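Local coordinates for protein putative Glycerophosphoryl diester phosphodiesterase (Silicibacter pomeroyi, PDB 3L12) that is a putative member of the glycerophosphoryl diester phosphodiesterase family with a TIM-barrel fold, and holds a magnesium ion through three acidic side chains, at residues L49-V54 against P61-N66; L147-S152 against V184-D189. All blocks are in the same frame, centred on the assembly; numbering follows the deposited sequence.

Contact 1 of 2, residues L49-V54 against P61-N66; sequences LEFDVV and PVVTHN. With MG (magnesium ion), chain C.
A beta hairpin at the mouth of a TIM barrel joins Val-54 to Val-62, and the longer strand of the hairpin carries two of the three acidic ligands of a magnesium ion. Val-54 and Val-62 form an antiparallel hydrogen-bonded pair: Val-54 N gives its hydrogen to Val-62 O at 3.0 Å, and Val-62 N returns one to Val-54 O at 2.9 Å, both nearly straight. Beyond this pair the ladder slackens. Thr-64 N reaches Asp-52 O only in a weak, bent bond (126° at the hydrogen), while the CA of Val-63 also approaches that oxygen. Val-53 and Pro-61 lie side by side, CG1 of the valine 3.6 Å from CB of the proline. On the metal side, Asp-52 sets its carboxylate beside its own backbone N (chi1 -47°), where OD2 stands 3.5 Å from His-65 CA and OD1 binds magnesium at 2.1 Å. Glu-50 bends at chi2 (-86°) and adds OE2. A metal-bound water donates to Glu-50 OE1 and Asp-52 OD2, bracing the two carboxylates against each other; Asn-33 also hydrogen-bonds Asp-52 OD2. Phe-51, Val-53 and Pro-61 rest on Leu-129 of helix 129-137, and strand 48-55 runs between the parallel strands 19-23 and 145-150.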
ATOM      1  N   LEU A  49      -3.583   9.691  11.436  1.00  7.22           N
ATOM      2  CA  LEU A  49      -2.653   8.636  11.716  1.00  7.78           C
ATOM      3  C   LEU A  49      -2.591   8.385  13.186  1.00  8.44           C
ATOM      4  O   LEU A  49      -2.617   9.328  13.972  1.00 10.15           O
ATOM      5  CB  LEU A  49      -1.225   9.066  11.311  1.00 10.18           C
ATOM      6  CG  LEU A  49      -0.934   9.483   9.868  1.00  9.52           C
ATOM      7  CD1 LEU A  49       0.485   9.932   9.703  1.00  9.83           C
ATOM      8  CD2 LEU A  49      -1.259   8.300   8.914  1.00  9.65           C
ATOM      9  N   GLU A  50      -2.452   7.126  13.564  1.00  6.02           N
ATOM     10  CA  GLU A  50      -2.127   6.773  14.910  1.00  6.48           C
ATOM     11  C   GLU A  50      -0.733   6.151  14.926  1.00  6.66           C
ATOM     12  O   GLU A  50      -0.355   5.398  14.009  1.00  6.88           O
ATOM     13  CB  GLU A  50      -3.129   5.814  15.457  1.00  7.11           C
ATOM     14  CG  GLU A  50      -2.981   5.441  16.932  1.00  6.21           C
ATOM     15  CD  GLU A  50      -2.035   4.290  17.259  1.00  7.77           C
ATOM     16  OE1 GLU A  50      -1.486   3.658  16.358  1.00  7.25           O
ATOM     17  OE2 GLU A  50      -1.848   3.964  18.480  1.00  8.03           O
ATOM     18  N   PHE A  51       0.030   6.450  15.955  1.00  6.64           N
ATOM     19  CA  PHE A  51       1.345   5.890  16.095  1.00  7.17           C
ATOM     20  C   PHE A  51       1.740   5.966  17.579  1.00  8.77           C
ATOM     21  O   PHE A  51       1.061   6.633  18.359  1.00  6.80           O
ATOM     22  CB  PHE A  51       2.321   6.638  15.211  1.00  6.74           C
ATOM     23  CG  PHE A  51       2.369   8.101  15.503  1.00  7.17           C
ATOM     24  CD1 PHE A  51       1.499   8.961  14.886  1.00 10.75           C
ATOM     25  CD2 PHE A  51       3.291   8.628  16.428  1.00  9.85           C
ATOM     26  CE1 PHE A  51       1.549  10.337  15.140  1.00 11.23           C
ATOM     27  CE2 PHE A  51       3.337  10.000  16.695  1.00 11.62           C
ATOM     28  CZ  PHE A  51       2.456  10.848  16.019  1.00 11.74           C
ATOM     29  N   ASP A  52       2.855   5.329  17.915  1.00  6.87           N
ATOM     30  CA  ASP A  52       3.240   5.131  19.315  1.00  5.93           C
ATOM     31  C   ASP A  52       4.575   5.766  19.557  1.00  6.72           C
ATOM     32  O   ASP A  52       5.447   5.715  18.638  1.00  7.20           O
ATOM     33  CB  ASP A  52       3.314   3.655  19.622  1.00  7.70           C
ATOM     34  CG  ASP A  52       2.097   2.910  19.110  1.00  7.66           C
ATOM     35  OD1 ASP A  52       1.014   3.020  19.778  1.00  8.93           O
ATOM     36  OD2 ASP A  52       2.232   2.229  18.053  1.00  7.85           O
ATOM     37  N   VAL A  53       4.762   6.296  20.767  1.00  8.15           N
ATOM     38  CA  VAL A  53       6.027   6.913  21.122  1.00  8.56           C
ATOM     39  C   VAL A  53       6.525   6.344  22.442  1.00  8.62           C
ATOM     40  O   VAL A  53       5.770   6.210  23.387  1.00  7.90           O
ATOM     41  CB  VAL A  53       5.919   8.441  21.201  1.00  7.96           C
ATOM     42  CG1 VAL A  53       7.270   9.109  21.616  1.00  8.54           C
ATOM     43  CG2 VAL A  53       5.413   8.997  19.846  1.00  8.01           C
ATOM     44  N   VAL A  54       7.806   5.971  22.431  0.70  8.89           N
ATOM     45  CA  VAL A  54       8.514   5.392  23.564  0.70  9.18           C
ATOM     46  C   VAL A  54       9.873   6.120  23.719  0.70  8.56           C
ATOM     47  O   VAL A  54      10.475   6.590  22.717  0.70  9.03           O
ATOM     48  CB  VAL A  54       8.700   3.861  23.257  0.70 10.65           C
ATOM     49  CG1 VAL A  54       9.587   3.214  24.272  0.70 11.35           C
ATOM     50  CG2 VAL A  54       7.315   3.143  23.095  0.70 11.76           C
ATOM     51  N   PRO A  61      12.499  10.551  22.016  1.00  7.27           N
ATOM     52  CA  PRO A  61      11.196   9.951  21.700  1.00  7.19           C
ATOM     53  C   PRO A  61      11.268   9.291  20.318  1.00  6.44           C
ATOM     54  O   PRO A  61      11.622   9.950  19.323  1.00  8.33           O
ATOM     55  CB  PRO A  61      10.230  11.143  21.675  1.00  7.98           C
ATOM     56  CG  PRO A  61      10.989  12.264  22.282  1.00  9.27           C
ATOM     57  CD  PRO A  61      12.435  12.017  22.054  1.00  8.68           C
ATOM     58  N   VAL A  62      10.977   8.001  20.266  1.00  7.99           N
ATOM     59  CA  VAL A  62      11.039   7.221  19.016  1.00  6.61           C
ATOM     60  C   VAL A  62       9.685   6.582  18.763  1.00  7.95           C
ATOM     61  O   VAL A  62       8.876   6.376  19.685  1.00  8.78           O
ATOM     62  CB  VAL A  62      12.172   6.162  19.011  1.00  7.74           C
ATOM     63  CG1 VAL A  62      13.546   6.866  19.078  1.00  8.85           C
ATOM     64  CG2 VAL A  62      11.989   5.157  20.121  1.00  8.51           C
ATOM     65  N   VAL A  63       9.464   6.253  17.482  1.00  7.86           N
ATOM     66  CA  VAL A  63       8.199   5.729  17.032  1.00  7.96           C
ATOM     67  C   VAL A  63       8.259   4.202  16.898  1.00  7.08           C
ATOM     68  O   VAL A  63       8.783   3.686  15.903  1.00  8.41           O
ATOM     69  CB  VAL A  63       7.779   6.390  15.720  1.00  8.20           C
ATOM     70  CG1 VAL A  63       6.370   5.919  15.329  1.00  6.38           C
ATOM     71  CG2 VAL A  63       7.814   7.936  15.844  1.00  7.78           C
ATOM     72  N   THR A  64       7.758   3.515  17.928  1.00  7.71           N
ATOM     73  CA  THR A  64       7.720   2.041  17.985  1.00  8.69           C
ATOM     74  C   THR A  64       6.599   1.697  18.957  1.00  8.67           C
ATOM     75  O   THR A  64       6.356   2.452  19.898  1.00  7.74           O
ATOM     76  CB  THR A  64       9.084   1.413  18.318  1.00 10.80           C
ATOM     77  OG1 THR A  64       8.971  -0.008  18.204  1.00 10.15           O
ATOM     78  CG2 THR A  64       9.551   1.763  19.665  1.00  9.65           C
ATOM     79  N   HIS A  65       5.976   0.540  18.761  0.50  7.87           N
ATOM     80  CA  HIS A  65       4.728   0.233  19.440  0.50  7.49           C
ATOM     81  C   HIS A  65       4.825  -0.187  20.866  0.50 10.06           C
ATOM     82  O   HIS A  65       3.838  -0.057  21.591  0.50 10.81           O
ATOM     83  CB  HIS A  65       3.924  -0.844  18.670  0.50  6.59           C
ATOM     84  CG  HIS A  65       4.312  -2.260  19.002  0.50  5.11           C
ATOM     85  ND1 HIS A  65       5.448  -2.863  18.510  0.50  4.99           N
ATOM     86  CD2 HIS A  65       3.711  -3.180  19.788  0.50  5.17           C
ATOM     87  CE1 HIS A  65       5.538  -4.091  18.998  0.50  6.33           C
ATOM     88  NE2 HIS A  65       4.472  -4.322  19.735  0.50  7.45           N
ATOM     89  N   ASN A  66       5.981  -0.725  21.261  1.00  9.32           N
ATOM     90  CA  ASN A  66       6.181  -1.174  22.622  1.00 10.90           C
ATOM     91  C   ASN A  66       7.523  -0.784  23.253  1.00  9.16           C
ATOM     92  O   ASN A  66       8.475  -0.396  22.598  1.00 10.66           O
ATOM     93  CB  ASN A  66       6.045  -2.688  22.639  1.00 11.27           C
ATOM     94  CG  ASN A  66       5.810  -3.230  24.014  1.00 13.61           C
ATOM     95  OD1 ASN A  66       5.231  -2.534  24.885  1.00 16.11           O
ATOM     96  ND2 ASN A  66       6.310  -4.444  24.263  1.00 14.40           N
TER
HETATM   97 MG    MG C 313      -0.915   2.341  19.450  1.00 11.99          MG
HETATM   98  O   HOH W   1      -0.277   1.661  17.593  1.00  6.36           O
HETATM   99  O   HOH W   2       1.348   0.906  22.142  1.00 32.02           O
HETATM  100  O   HOH W   3      -0.386   0.450  20.287  1.00  8.36           O

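Contact 2 of 2, residues L147-S152 against V184-D189; sequences LLELKS and VMHSFD. With MG (magnesium ion), chain C.
Leu-147 and His-186 both turn CG away from their own backbone N (chi1 -161° and 176°), which lays the leucine branch on one face of the imidazole. Leu-147 CG sits almost exactly above the ring centre, 3.7 Å from the centroid of His-186, a CH-pi contact. At the ring's edge, near its plane, Glu-149 CB lies 3.7 Å from His-186 CD2. The histidine is thus gripped by apolar atoms on a face and an edge, while Ser-206 hydrogen-bonds ND1 and an unidentified ligand hydrogen-bonds NE2. Glu-149 extends past the ring to place OE1 on magnesium at 2.0 Å. Its other oxygen, OE2, accepts from a water that also donates to Leu-150 O and accepts from Phe-188 N; this water probably helps fix the rotation of the carboxylate. The backbones form a parallel ladder within a right-handed beta-alpha-beta unit of the barrel, in which helix 160-176 connects strands 145-150 and 183-187. Its bonds run from Leu-148 N to Val-184 O, His-186 N to Leu-148 O and Leu-150 N to His-186 O. Further along, side chains add to the ladder: Ser-187 OG donates to Leu-150 O at 2.8 Å, in the carbonyl plane, and accepts from Asp-189 N in an ST turn. Ser-152 OG donates to the anti lone pair of Asp-189 OD2 at 2.7 Å. That oxygen also forms a salt bridge with Arg-163, and OD1 caps Leu-192 N at the start of helix 190-199.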
ATOM      1  N   LEU A 147      -2.965  11.000  16.278  1.00  8.14           N
ATOM      2  CA  LEU A 147      -3.368  10.368  17.507  1.00 10.07           C
ATOM      3  C   LEU A 147      -2.045   9.770  18.017  1.00  9.01           C
ATOM      4  O   LEU A 147      -1.613   8.691  17.610  1.00  8.70           O
ATOM      5  CB  LEU A 147      -4.415   9.321  17.165  1.00 12.09           C
ATOM      6  CG  LEU A 147      -5.328   8.792  18.207  1.00 13.27           C
ATOM      7  CD1 LEU A 147      -6.139   9.946  18.944  1.00 13.91           C
ATOM      8  CD2 LEU A 147      -6.272   7.791  17.576  1.00 13.08           C
ATOM      9  N   LEU A 148      -1.384  10.533  18.884  1.00  8.17           N
ATOM     10  CA  LEU A 148      -0.040  10.222  19.367  1.00  7.89           C
ATOM     11  C   LEU A 148      -0.156   9.429  20.655  1.00  7.33           C
ATOM     12  O   LEU A 148      -0.511   9.945  21.733  1.00  8.05           O
ATOM     13  CB  LEU A 148       0.724  11.533  19.519  1.00  8.67           C
ATOM     14  CG  LEU A 148       2.198  11.478  19.841  1.00  7.72           C
ATOM     15  CD1 LEU A 148       2.770  12.863  19.577  1.00 10.17           C
ATOM     16  CD2 LEU A 148       2.520  10.967  21.273  1.00  7.69           C
ATOM     17  N   GLU A 149       0.098   8.132  20.531  1.00  6.17           N
ATOM     18  CA  GLU A 149      -0.038   7.219  21.686  1.00  6.42           C
ATOM     19  C   GLU A 149       1.258   7.266  22.506  1.00  7.35           C
ATOM     20  O   GLU A 149       2.313   6.785  22.052  1.00  7.96           O
ATOM     21  CB  GLU A 149      -0.373   5.784  21.291  1.00  6.50           C
ATOM     22  CG  GLU A 149      -0.763   4.974  22.524  1.00  7.41           C
ATOM     23  CD  GLU A 149      -1.030   3.500  22.324  1.00  8.93           C
ATOM     24  OE1 GLU A 149      -1.358   3.060  21.222  1.00  7.72           O
ATOM     25  OE2 GLU A 149      -0.967   2.769  23.376  1.00 10.10           O
ATOM     26  N   LEU A 150       1.174   7.825  23.707  1.00  8.12           N
ATOM     27  CA  LEU A 150       2.292   7.779  24.639  1.00  9.50           C
ATOM     28  C   LEU A 150       2.288   6.399  25.304  1.00 10.66           C
ATOM     29  O   LEU A 150       1.294   6.050  25.953  1.00  9.67           O
ATOM     30  CB  LEU A 150       2.150   8.855  25.686  1.00 10.45           C
ATOM     31  CG  LEU A 150       2.358  10.302  25.183  1.00 10.68           C
ATOM     32  CD1 LEU A 150       1.016  10.857  24.790  1.00 11.89           C
ATOM     33  CD2 LEU A 150       3.018  11.189  26.213  1.00 13.80           C
ATOM     34  N   LYS A 151       3.374   5.643  25.109  1.00 12.83           N
ATOM     35  CA  LYS A 151       3.542   4.253  25.610  1.00 16.38           C
ATOM     36  C   LYS A 151       4.580   4.332  26.712  1.00 18.48           C
ATOM     37  O   LYS A 151       5.798   4.436  26.483  1.00 17.93           O
ATOM     38  CB  LYS A 151       3.948   3.289  24.484  1.00 19.88           C
ATOM     39  CG  LYS A 151       3.953   1.792  24.850  1.00 24.84           C
ATOM     40  CD  LYS A 151       2.504   1.305  24.928  1.00 26.39           C
ATOM     41  CE  LYS A 151       2.339  -0.205  24.828  1.00 28.45           C
ATOM     42  NZ  LYS A 151       2.374  -0.794  26.195  1.00 28.61           N
ATOM     43  N   SER A 152       4.083   4.361  27.936  1.00 19.44           N
ATOM     44  CA  SER A 152       4.961   4.382  29.101  1.00 20.29           C
ATOM     45  C   SER A 152       5.516   2.960  29.371  1.00 20.89           C
ATOM     46  O   SER A 152       4.902   1.945  28.993  1.00 23.09           O
ATOM     47  CB  SER A 152       4.180   4.878  30.297  1.00 21.29           C
ATOM     48  OG  SER A 152       2.969   4.167  30.340  1.00 21.83           O
ATOM     49  N   VAL A 184      -3.191  15.096  19.105  1.00  8.41           N
ATOM     50  CA  VAL A 184      -3.991  14.622  20.197  1.00  8.38           C
ATOM     51  C   VAL A 184      -3.150  13.693  21.045  1.00  7.96           C
ATOM     52  O   VAL A 184      -2.541  12.760  20.529  1.00  9.36           O
ATOM     53  CB  VAL A 184      -5.234  13.857  19.695  1.00  9.80           C
ATOM     54  CG1 VAL A 184      -6.083  13.348  20.868  1.00 10.43           C
ATOM     55  CG2 VAL A 184      -6.050  14.733  18.778  1.00 10.88           C
HETATM   56  N   MSE A 185      -3.103  13.948  22.350  1.00  6.70           N
HETATM   57  CA  MSE A 185      -2.339  13.144  23.278  1.00  6.73           C
HETATM   58  C   MSE A 185      -3.213  11.960  23.728  1.00  7.39           C
HETATM   59  O   MSE A 185      -4.269  12.152  24.271  1.00  8.42           O
HETATM   60  CB  MSE A 185      -1.858  14.025  24.415  1.00  7.41           C
HETATM   61  CG  MSE A 185      -1.006  15.208  23.924  1.00  9.04           C
HETATM   62 SE   MSE A 185       0.734  14.778  23.248  0.75  7.62          SE
HETATM   63  CE  MSE A 185       1.710  14.877  24.868  1.00 13.55           C
ATOM     64  N   HIS A 186      -2.726  10.740  23.495  1.00  7.64           N
ATOM     65  CA  HIS A 186      -3.518   9.502  23.535  1.00  7.18           C
ATOM     66  C   HIS A 186      -2.802   8.436  24.344  1.00  7.27           C
ATOM     67  O   HIS A 186      -1.599   8.259  24.159  1.00  7.54           O
ATOM     68  CB  HIS A 186      -3.692   9.147  22.040  1.00  7.36           C
ATOM     69  CG  HIS A 186      -4.384   7.870  21.695  1.00  7.65           C
ATOM     70  ND1 HIS A 186      -5.748   7.689  21.804  1.00  8.81           N
ATOM     71  CD2 HIS A 186      -3.904   6.761  21.071  1.00  9.04           C
ATOM     72  CE1 HIS A 186      -6.061   6.494  21.319  1.00 10.24           C
ATOM     73  NE2 HIS A 186      -4.966   5.918  20.863  1.00  9.74           N
ATOM     74  N   SER A 187      -3.510   7.730  25.239  1.00  6.56           N
ATOM     75  CA  SER A 187      -2.843   6.719  26.040  1.00  7.07           C
ATOM     76  C   SER A 187      -3.759   5.808  26.817  1.00  8.30           C
ATOM     77  O   SER A 187      -4.884   6.175  27.165  1.00  7.96           O
ATOM     78  CB  SER A 187      -1.936   7.444  27.089  1.00  8.19           C
ATOM     79  OG  SER A 187      -0.917   6.589  27.614  1.00  8.90           O
ATOM     80  N   PHE A 188      -3.206   4.646  27.122  1.00  8.36           N
ATOM     81  CA  PHE A 188      -3.784   3.759  28.111  1.00 10.17           C
ATOM     82  C   PHE A 188      -3.426   4.259  29.513  1.00 10.29           C
ATOM     83  O   PHE A 188      -4.087   3.908  30.466  1.00 12.15           O
ATOM     84  CB  PHE A 188      -3.259   2.325  28.014  1.00 11.07           C
ATOM     85  CG  PHE A 188      -3.976   1.464  27.006  1.00 12.50           C
ATOM     86  CD1 PHE A 188      -5.207   0.912  27.291  1.00 14.78           C
ATOM     87  CD2 PHE A 188      -3.386   1.192  25.806  1.00 13.67           C
ATOM     88  CE1 PHE A 188      -5.826   0.054  26.365  1.00 15.16           C
ATOM     89  CE2 PHE A 188      -4.034   0.349  24.881  1.00 14.20           C
ATOM     90  CZ  PHE A 188      -5.223  -0.199  25.189  1.00 13.69           C
ATOM     91  N   ASP A 189      -2.347   5.016  29.629  1.00 10.90           N
ATOM     92  CA  ASP A 189      -1.825   5.516  30.945  1.00 10.95           C
ATOM     93  C   ASP A 189      -2.583   6.797  31.249  1.00  9.53           C
ATOM     94  O   ASP A 189      -2.185   7.898  30.849  1.00 10.71           O
ATOM     95  CB  ASP A 189      -0.309   5.730  30.804  1.00 11.26           C
ATOM     96  CG  ASP A 189       0.406   5.915  32.128  1.00 12.61           C
ATOM     97  OD1 ASP A 189      -0.218   6.442  33.048  1.00 10.87           O
ATOM     98  OD2 ASP A 189       1.612   5.533  32.190  1.00 14.74           O
TER
HETATM   99 MG    MG C 313      -0.915   2.341  19.450  1.00 11.99          MG
HETATM  100  O   HOH W   4      -0.666   3.817  25.808  1.00 10.11           O
HETATM  101  O   HOH W   3      -0.386   0.450  20.287  1.00  8.36           O
HETATM  102  O   HOH W   1      -0.277   1.661  17.593  1.00  6.36           O

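From the N terminus, the chain passes through strand 19-23 and helix 35-43 before reaching contact 1, which closes a tight hairpin, with six residues between its segments. It then runs through helix 129-137 to strand 145-150, and contact 2 closes the longer excursion through helix 160-176. The contacts follow in series, neither nesting nor crossing, with centres about 9 Å apart. Strands 48-55 and 145-150 are parallel neighbours, joined by a probable hydrogen bond from Val-53 N to Glu-149 O, so 61-63, 48-55, 145-150 and 183-187 form a continuous run of sheet. Both contacts meet at magnesium, where their carboxylates and two shared waters converge.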